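TcpB (Brucella melitensis, PDB 4LQC) belongs to the TIR-domain family, whose members share a parallel beta sheet flanked by helices and commonly work through association with other proteins. Local coordinates at residues Leu57-Ser68 with Thr93-Val102; Arg79-Met87 with Phe110-Val118. The protein carries 2 engineered substitutions. All coordinates share one frame; numbering follows the deposited sequence.

Interaction 1 pairs two neighbouring strands of the parallel sheet, its centre about 3 Å from the centre of the chain, whereas interaction 2 joins two short helical segments nearer the surface, about 12 Å from that centre. The centres of the two contacts also lie about 12 Å apart. Their segments alternate along the chain, Arg-79 to Met-87 falling between the two strands and Phe-110 to Val-118 following the second. They meet directly at strand 95-100: Lys-117 NZ probably donates to Ile-95 O at 3.2 Å, Leu-84 O packs 3.6 Å from Ile-95 CB, and Trp-99 CH2 lies 3.6 Å from Ala-115 O. Interaction 2 thus packs against the sheet face bearing Ile-95 and Trp-99.

Interaction 1: Leu57-Ser68 with Thr93-Val102; sequences LANSKFGIVVLS and TRILPIWHKV
Arg-94 NH2 lies between two backbone carbonyls where helix 49-57 runs out into the strand: it donates to Ser-60 O at 2.6 Å, while Leu-57 O also faces it at a modelled separation so short as to be doubtful. Its neighbour NE reaches Lys-61 O at 3.0 Å in a nearly straight bond (173°). Ser-60 O and Lys-61 O lie in the guanidinium plane and fix the rotation of the group, while Leu-57 CD2 sits 3.6 Å above one face. A bend at chi3 (64°) brings the group round to these carbonyls. Water 1 bridges Leu-57 O and Arg-94 NH1. The positive charge probably interacts favourably with the carbonyl-rich C-terminal end of helix 49-57.

Beyond this clasp the strands run parallel, with Gly-63, Val-65 and Leu-67 each donating and accepting across the gap; Val-65 O receives Ile-98 N at 2.8 Å. Around Pro-97 the alternation takes its N-H groups from Leu-96 and Ile-98, so the one proline lacks costs this ladder nothing. On the face covered by helix 18-31, where Leu-29 touches Ile-64 and Leu-25 touches Ile-98, Ile-64 CG2 presses tightly on Ile-98 CD1 at 3.5 Å. On the opposite face, Val-65 CG2 meets Ile-95 CG2 and Leu-67 CD1 touches Pro-97 CB, both at 3.7 Å. Parallel strands joined by a helical connection form a beta-alpha-beta crossover at the heart of the TIR domain sheet.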
loop_
_atom_site.group_PDB
_atom_site.type_symbol
_atom_site.label_atom_id
_atom_site.label_comp_id
_atom_site.label_asym_id
_atom_site.label_seq_id
_atom_site.Cartn_x
_atom_site.Cartn_y
_atom_site.Cartn_z
ATOM N N LEU B 57 -19.687 12.924 11.038
ATOM C CA LEU B 57 -19.630 12.616 12.468
ATOM C C LEU B 57 -20.904 13.051 13.193
ATOM O O LEU B 57 -21.222 12.547 14.279
ATOM C CB LEU B 57 -18.422 13.300 13.110
ATOM C CG LEU B 57 -17.027 12.745 12.805
ATOM C CD1 LEU B 57 -15.966 13.581 13.519
ATOM C CD2 LEU B 57 -16.940 11.296 13.241
ATOM N N ALA B 58 -21.626 13.995 12.590
ATOM C CA ALA B 58 -22.860 14.508 13.173
ATOM C C ALA B 58 -24.004 13.543 12.909
ATOM O O ALA B 58 -25.106 13.721 13.425
ATOM C CB ALA B 58 -23.181 15.890 12.622
ATOM N N ASN B 59 -23.735 12.514 12.110
ATOM C CA ASN B 59 -24.733 11.503 11.794
ATOM C C ASN B 59 -24.259 10.077 12.009
ATOM O O ASN B 59 -25.029 9.145 11.802
ATOM C CB ASN B 59 -25.198 11.657 10.348
ATOM C CG ASN B 59 -25.842 12.995 10.090
ATOM O OD1 ASN B 59 -26.682 13.455 10.873
ATOM N ND2 ASN B 59 -25.446 13.642 8.993
ATOM N N SER B 60 -23.009 9.898 12.419
ATOM C CA SER B 60 -22.454 8.555 12.566
ATOM C C SER B 60 -21.572 8.423 13.803
ATOM O O SER B 60 -21.031 9.417 14.294
ATOM C CB SER B 60 -21.646 8.166 11.322
ATOM O OG SER B 60 -22.324 8.512 10.121
ATOM N N LYS B 61 -21.416 7.197 14.306
ATOM C CA LYS B 61 -20.525 6.970 15.442
ATOM C C LYS B 61 -19.084 7.191 15.015
ATOM O O LYS B 61 -18.339 7.897 15.691
ATOM C CB LYS B 61 -20.689 5.565 16.048
ATOM C CG LYS B 61 -22.017 5.336 16.767
ATOM C CD LYS B 61 -22.069 3.959 17.438
ATOM C CE LYS B 61 -23.390 3.233 17.171
ATOM N NZ LYS B 61 -24.602 4.056 17.507
ATOM N N PHE B 62 -18.705 6.609 13.879
ATOM C CA PHE B 62 -17.320 6.651 13.425
ATOM C C PHE B 62 -17.129 7.145 11.994
ATOM O O PHE B 62 -18.036 7.089 11.181
ATOM C CB PHE B 62 -16.679 5.276 13.584
ATOM C CG PHE B 62 -16.426 4.899 15.012
ATOM C CD1 PHE B 62 -15.332 5.415 15.690
ATOM C CD2 PHE B 62 -17.290 4.046 15.681
ATOM C CE1 PHE B 62 -15.096 5.065 17.007
ATOM C CE2 PHE B 62 -17.065 3.700 16.996
ATOM C CZ PHE B 62 -15.969 4.201 17.660
ATOM N N GLY B 63 -15.929 7.634 11.706
ATOM C CA GLY B 63 -15.570 8.050 10.368
ATOM C C GLY B 63 -14.427 7.216 9.810
ATOM O O GLY B 63 -13.383 7.032 10.452
ATOM N N ILE B 64 -14.646 6.681 8.614
ATOM C CA ILE B 64 -13.611 5.981 7.880
ATOM C C ILE B 64 -13.135 6.905 6.773
ATOM O O ILE B 64 -13.935 7.485 6.040
ATOM C CB ILE B 64 -14.145 4.679 7.246
ATOM C CG1 ILE B 64 -14.716 3.744 8.320
ATOM C CG2 ILE B 64 -13.041 3.962 6.493
ATOM C CD1 ILE B 64 -15.382 2.501 7.748
ATOM N N VAL B 65 -11.830 7.062 6.666
ATOM C CA VAL B 65 -11.252 7.821 5.572
ATOM C C VAL B 65 -10.305 6.893 4.821
ATOM O O VAL B 65 -9.327 6.391 5.381
ATOM C CB VAL B 65 -10.451 9.008 6.085
ATOM C CG1 VAL B 65 -10.074 9.909 4.932
ATOM C CG2 VAL B 65 -11.250 9.778 7.120
ATOM N N VAL B 66 -10.614 6.649 3.557
ATOM C CA VAL B 66 -9.781 5.809 2.723
ATOM C C VAL B 66 -8.582 6.605 2.209
ATOM O O VAL B 66 -8.700 7.370 1.249
ATOM C CB VAL B 66 -10.603 5.270 1.555
ATOM C CG1 VAL B 66 -9.796 4.251 0.747
ATOM C CG2 VAL B 66 -11.861 4.646 2.094
ATOM N N LEU B 67 -7.435 6.417 2.861
ATOM C CA LEU B 67 -6.196 7.100 2.515
ATOM C C LEU B 67 -5.464 6.465 1.343
ATOM O O LEU B 67 -4.681 5.545 1.525
ATOM C CB LEU B 67 -5.262 7.085 3.714
ATOM C CG LEU B 67 -5.712 7.896 4.928
ATOM C CD1 LEU B 67 -4.534 7.975 5.910
ATOM C CD2 LEU B 67 -6.150 9.279 4.489
ATOM N N SER B 68 -5.708 6.968 0.139
ATOM C CA SER B 68 -5.106 6.403 -1.050
ATOM C C SER B 68 -4.458 7.497 -1.848
ATOM O O SER B 68 -4.588 8.668 -1.522
ATOM C CB SER B 68 -6.161 5.736 -1.925
ATOM O OG SER B 68 -6.978 6.707 -2.565
ATOM N N THR B 93 -10.587 8.896 19.447
ATOM C CA THR B 93 -10.791 9.280 18.048
ATOM C C THR B 93 -12.041 8.649 17.426
ATOM O O THR B 93 -12.383 7.488 17.684
ATOM C CB THR B 93 -9.554 8.905 17.212
ATOM O OG1 THR B 93 -9.336 7.492 17.286
ATOM C CG2 THR B 93 -8.293 9.488 17.834
ATOM N N ARG B 94 -12.729 9.432 16.610
ATOM C CA ARG B 94 -13.860 8.914 15.875
ATOM C C ARG B 94 -13.488 8.781 14.406
ATOM O O ARG B 94 -14.319 8.386 13.590
ATOM C CB ARG B 94 -15.077 9.832 16.055
ATOM C CG ARG B 94 -15.607 9.907 17.486
ATOM C CD ARG B 94 -16.690 10.978 17.630
ATOM N NE ARG B 94 -17.878 10.674 16.829
ATOM C CZ ARG B 94 -18.874 11.524 16.584
ATOM N NH1 ARG B 94 -18.844 12.751 17.079
ATOM N NH2 ARG B 94 -19.903 11.146 15.835
ATOM N N ILE B 95 -12.243 9.112 14.068
ATOM C CA ILE B 95 -11.756 8.989 12.692
ATOM C C ILE B 95 -10.806 7.791 12.551
ATOM O O ILE B 95 -9.797 7.704 13.247
ATOM C CB ILE B 95 -11.065 10.289 12.201
ATOM C CG1 ILE B 95 -12.020 11.487 12.299
ATOM C CG2 ILE B 95 -10.605 10.157 10.755
ATOM C CD1 ILE B 95 -13.075 11.487 11.222
ATOM N N LEU B 96 -11.145 6.867 11.653
ATOM C CA LEU B 96 -10.350 5.659 11.428
ATOM C C LEU B 96 -9.867 5.653 9.996
ATOM O O LEU B 96 -10.605 5.275 9.091
ATOM C CB LEU B 96 -11.203 4.406 11.642
ATOM C CG LEU B 96 -12.134 4.473 12.848
ATOM C CD1 LEU B 96 -13.139 3.336 12.815
ATOM C CD2 LEU B 96 -11.310 4.437 14.121
ATOM N N PRO B 97 -8.620 6.075 9.782
ATOM C CA PRO B 97 -7.998 6.026 8.460
ATOM C C PRO B 97 -7.798 4.593 8.032
ATOM O O PRO B 97 -7.538 3.728 8.875
ATOM C CB PRO B 97 -6.613 6.635 8.711
ATOM C CG PRO B 97 -6.769 7.439 9.968
ATOM C CD PRO B 97 -7.718 6.647 10.793
ATOM N N ILE B 98 -7.907 4.344 6.734
ATOM C CA ILE B 98 -7.445 3.082 6.177
ATOM C C ILE B 98 -6.480 3.389 5.058
ATOM O O ILE B 98 -6.836 4.107 4.107
ATOM C CB ILE B 98 -8.591 2.258 5.606
ATOM C CG1 ILE B 98 -9.549 1.860 6.725
ATOM C CG2 ILE B 98 -8.040 0.997 4.943
ATOM C CD1 ILE B 98 -10.837 1.268 6.205
ATOM N N TRP B 99 -5.260 2.863 5.177
ATOM C CA TRP B 99 -4.232 3.064 4.162
ATOM C C TRP B 99 -4.524 2.119 3.018
ATOM O O TRP B 99 -4.674 0.912 3.230
ATOM C CB TRP B 99 -2.849 2.749 4.724
ATOM C CG TRP B 99 -2.328 3.725 5.751
ATOM C CD1 TRP B 99 -3.053 4.408 6.698
ATOM C CD2 TRP B 99 -0.965 4.145 5.912
ATOM N NE1 TRP B 99 -2.215 5.214 7.439
ATOM C CE2 TRP B 99 -0.932 5.072 6.974
ATOM C CE3 TRP B 99 0.229 3.821 5.261
ATOM C CZ2 TRP B 99 0.258 5.672 7.409
ATOM C CZ3 TRP B 99 1.408 4.424 5.689
ATOM C CH2 TRP B 99 1.415 5.338 6.749
ATOM N N HIS B 100 -4.612 2.644 1.802
ATOM C CA HIS B 100 -4.898 1.786 0.645
ATOM C C HIS B 100 -3.992 2.094 -0.551
ATOM O O HIS B 100 -4.096 3.146 -1.181
ATOM C CB HIS B 100 -6.383 1.881 0.271
ATOM C CG HIS B 100 -6.816 0.923 -0.792
ATOM N ND1 HIS B 100 -6.637 -0.442 -0.690
ATOM C CD2 HIS B 100 -7.439 1.132 -1.978
ATOM C CE1 HIS B 100 -7.116 -1.030 -1.773
ATOM N NE2 HIS B 100 -7.614 -0.097 -2.568
ATOM N N LYS B 101 -3.093 1.168 -0.846
ATOM C CA LYS B 101 -2.177 1.306 -1.976
ATOM C C LYS B 101 -1.336 2.587 -1.912
ATOM O O LYS B 101 -1.047 3.210 -2.939
ATOM C CB LYS B 101 -2.938 1.154 -3.309
ATOM C CG LYS B 101 -3.555 -0.256 -3.471
ATOM C CD LYS B 101 -4.643 -0.367 -4.555
ATOM C CE LYS B 101 -4.079 -0.238 -5.974
ATOM N NZ LYS B 101 -2.939 -1.165 -6.246
ATOM N N VAL B 102 -0.953 2.976 -0.696
ATOM C CA VAL B 102 0.033 4.044 -0.507
ATOM C C VAL B 102 1.264 3.512 0.203
ATOM O O VAL B 102 1.220 2.477 0.868
ATOM C CB VAL B 102 -0.501 5.209 0.348
ATOM C CG1 VAL B 102 -1.440 6.077 -0.461
ATOM C CG2 VAL B 102 -1.182 4.678 1.590
HETATM O O HOH W 1 -21.592 14.030 17.130
#

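Interaction 2: Arg79-Met87 with Phe110-Val118; sequences RELDGLTAM and FSPSLADKV
The Asp-82 carboxylate is met at one oxygen, nearly along its C-O axis, by Ser-111 OG, which donates to OD1 at 2.8 Å. The Phe-110 ring turns aside to stack on Phe-72, while Phe-110 CB lies 3.7 Å from Leu-81 CD1. Ser-111 is the N-cap of helix 112-116: the same hydroxyl accepts from Leu-114 N at 3.0 Å (161°), so a single OG both closes the first turn and ties it to helix 78-83. Its chi1 of 162° swings OG away from its own backbone N to face Asp-82 and the Leu-114 N-H. Water 2 adds a second donor to Asp-82 OD1, and the carboxylate would probably suit the helix start electrostatically.

Around the polar cluster the contact is largely apolar. Leu-81 CB packs against Ser-111 CB, and its side chain continues to Phe-71 and Phe-72 of helix 69-72. Thr-85 CG2 rests 3.6 Å from Leu-114 CD1 and also touches Lys-117 CD at 3.7 Å; the threonine and lysine side chains run antiparallel past one another. The fully extended lysine carries NZ, with Ile-95 O as another probable partner, to a weak hydrogen bond with Leu-84 O at 3.1 Å.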
loop_
_atom_site.group_PDB
_atom_site.type_symbol
_atom_site.label_atom_id
_atom_site.label_comp_id
_atom_site.label_asym_id
_atom_site.label_seq_id
_atom_site.Cartn_x
_atom_site.Cartn_y
_atom_site.Cartn_z
ATOM N N ARG B 79 -3.453 21.196 7.330
ATOM C CA ARG B 79 -3.989 21.197 8.691
ATOM C C ARG B 79 -5.236 20.354 8.825
ATOM O O ARG B 79 -5.565 19.882 9.919
ATOM C CB ARG B 79 -4.304 22.622 9.161
ATOM C CG ARG B 79 -5.172 23.463 8.229
ATOM C CD ARG B 79 -5.397 24.869 8.818
ATOM N NE ARG B 79 -6.299 25.676 7.998
ATOM C CZ ARG B 79 -6.431 27.000 8.091
ATOM N NH1 ARG B 79 -5.704 27.698 8.960
ATOM N NH2 ARG B 79 -7.289 27.627 7.298
ATOM N N GLU B 80 -5.958 20.209 7.720
ATOM C CA GLU B 80 -7.142 19.375 7.685
ATOM C C GLU B 80 -6.749 17.897 7.618
ATOM O O GLU B 80 -7.489 17.039 8.093
ATOM C CB GLU B 80 -8.047 19.790 6.521
ATOM C CG GLU B 80 -8.677 21.193 6.728
ATOM C CD GLU B 80 -9.813 21.505 5.757
ATOM O OE1 GLU B 80 -10.032 22.696 5.484
ATOM O OE2 GLU B 80 -10.483 20.563 5.256
ATOM N N LEU B 81 -5.581 17.606 7.045
ATOM C CA LEU B 81 -5.037 16.236 7.081
ATOM C C LEU B 81 -4.558 15.911 8.490
ATOM O O LEU B 81 -4.906 14.878 9.069
ATOM C CB LEU B 81 -3.865 16.064 6.109
ATOM C CG LEU B 81 -4.166 16.029 4.613
ATOM C CD1 LEU B 81 -2.886 15.729 3.859
ATOM C CD2 LEU B 81 -5.237 14.978 4.286
ATOM N N ASP B 82 -3.749 16.818 9.033
ATOM C CA ASP B 82 -3.275 16.697 10.397
ATOM C C ASP B 82 -4.441 16.620 11.374
ATOM O O ASP B 82 -4.319 15.978 12.422
ATOM C CB ASP B 82 -2.379 17.879 10.756
ATOM C CG ASP B 82 -1.121 17.926 9.922
ATOM O OD1 ASP B 82 -0.813 16.919 9.234
ATOM O OD2 ASP B 82 -0.423 18.964 9.967
ATOM N N GLY B 83 -5.557 17.274 11.026
ATOM C CA GLY B 83 -6.752 17.304 11.859
ATOM C C GLY B 83 -7.456 15.960 11.996
ATOM O O GLY B 83 -8.102 15.686 13.007
ATOM N N LEU B 84 -7.325 15.117 10.978
ATOM C CA LEU B 84 -7.896 13.777 11.000
ATOM C C LEU B 84 -7.351 12.965 12.177
ATOM O O LEU B 84 -7.972 11.991 12.613
ATOM C CB LEU B 84 -7.567 13.060 9.685
ATOM C CG LEU B 84 -8.185 13.683 8.428
ATOM C CD1 LEU B 84 -7.877 12.844 7.203
ATOM C CD2 LEU B 84 -9.691 13.843 8.583
ATOM N N THR B 85 -6.192 13.380 12.693
ATOM C CA THR B 85 -5.520 12.651 13.776
ATOM C C THR B 85 -5.927 13.141 15.171
ATOM O O THR B 85 -5.523 12.565 16.179
ATOM C CB THR B 85 -3.971 12.743 13.672
ATOM O OG1 THR B 85 -3.557 14.106 13.834
ATOM C CG2 THR B 85 -3.480 12.235 12.330
ATOM N N ALA B 86 -6.721 14.203 15.230
ATOM C CA ALA B 86 -7.053 14.807 16.519
ATOM C C ALA B 86 -8.097 14.024 17.327
ATOM O O ALA B 86 -9.130 13.612 16.798
ATOM C CB ALA B 86 -7.486 16.256 16.332
ATOM N N MET B 87 -7.800 13.816 18.609
ATOM C CA MET B 87 -8.731 13.192 19.551
ATOM C C MET B 87 -9.849 14.147 19.959
ATOM O O MET B 87 -9.795 15.347 19.676
ATOM C CB MET B 87 -7.994 12.728 20.812
ATOM C CG MET B 87 -7.287 11.387 20.687
ATOM S SD MET B 87 -8.441 9.989 20.702
ATOM C CE MET B 87 -9.279 10.217 22.269
ATOM N N PHE B 110 2.516 14.112 2.638
ATOM C CA PHE B 110 1.327 14.953 2.812
ATOM C C PHE B 110 1.065 15.302 4.283
ATOM O O PHE B 110 0.627 16.416 4.599
ATOM C CB PHE B 110 0.102 14.297 2.173
ATOM C CG PHE B 110 0.175 14.228 0.678
ATOM C CD1 PHE B 110 -0.160 15.324 -0.095
ATOM C CD2 PHE B 110 0.597 13.079 0.039
ATOM C CE1 PHE B 110 -0.087 15.278 -1.478
ATOM C CE2 PHE B 110 0.667 13.023 -1.352
ATOM C CZ PHE B 110 0.323 14.129 -2.110
ATOM N N SER B 111 1.328 14.353 5.181
ATOM C CA SER B 111 1.130 14.589 6.610
ATOM C C SER B 111 1.892 13.604 7.472
ATOM O O SER B 111 1.483 12.449 7.592
ATOM C CB SER B 111 -0.348 14.499 6.978
ATOM O OG SER B 111 -0.479 14.310 8.378
ATOM N N PRO B 112 3.000 14.067 8.081
ATOM C CA PRO B 112 3.795 13.267 9.014
ATOM C C PRO B 112 2.972 12.717 10.173
ATOM O O PRO B 112 3.191 11.575 10.569
ATOM C CB PRO B 112 4.850 14.270 9.503
ATOM C CG PRO B 112 5.090 15.122 8.314
ATOM C CD PRO B 112 3.718 15.295 7.681
ATOM N N SER B 113 2.040 13.499 10.709
ATOM C CA SER B 113 1.204 13.018 11.813
ATOM C C SER B 113 0.296 11.859 11.390
ATOM O O SER B 113 0.116 10.887 12.127
ATOM C CB SER B 113 0.385 14.160 12.404
ATOM O OG SER B 113 -0.060 15.023 11.377
ATOM N N LEU B 114 -0.259 11.952 10.190
ATOM C CA LEU B 114 -1.066 10.869 9.648
ATOM C C LEU B 114 -0.201 9.626 9.379
ATOM O O LEU B 114 -0.654 8.495 9.536
ATOM C CB LEU B 114 -1.718 11.346 8.358
ATOM C CG LEU B 114 -3.067 10.780 7.956
ATOM C CD1 LEU B 114 -3.993 10.651 9.154
ATOM C CD2 LEU B 114 -3.659 11.719 6.933
ATOM N N ALA B 115 1.051 9.845 8.983
ATOM C CA ALA B 115 1.941 8.749 8.597
ATOM C C ALA B 115 2.419 7.938 9.804
ATOM O O ALA B 115 2.859 6.776 9.670
ATOM C CB ALA B 115 3.135 9.280 7.807
ATOM N N ASP B 116 2.335 8.556 10.980
ATOM C CA ASP B 116 2.761 7.902 12.204
ATOM C C ASP B 116 1.585 7.393 13.025
ATOM O O ASP B 116 1.763 6.556 13.913
ATOM C CB ASP B 116 3.632 8.847 13.033
ATOM C CG ASP B 116 4.951 9.149 12.356
ATOM O OD1 ASP B 116 5.426 8.277 11.589
ATOM O OD2 ASP B 116 5.508 10.249 12.581
ATOM N N LYS B 117 0.393 7.897 12.717
ATOM C CA LYS B 117 -0.830 7.417 13.338
ATOM C C LYS B 117 -1.180 6.015 12.844
ATOM O O LYS B 117 -1.433 5.796 11.654
ATOM C CB LYS B 117 -1.983 8.371 13.058
ATOM C CG LYS B 117 -3.270 8.002 13.770
ATOM C CD LYS B 117 -4.455 8.750 13.174
ATOM C CE LYS B 117 -5.763 8.263 13.753
ATOM N NZ LYS B 117 -6.903 9.151 13.325
ATOM N N VAL B 118 -1.183 5.064 13.769
ATOM C CA VAL B 118 -1.462 3.674 13.443
ATOM C C VAL B 118 -2.872 3.541 12.896
ATOM O O VAL B 118 -3.816 4.110 13.447
ATOM C CB VAL B 118 -1.315 2.773 14.670
ATOM C CG1 VAL B 118 -1.530 1.319 14.277
ATOM C CG2 VAL B 118 0.054 2.954 15.283
HETATM O O HOH W 2 1.519 16.541 10.305
#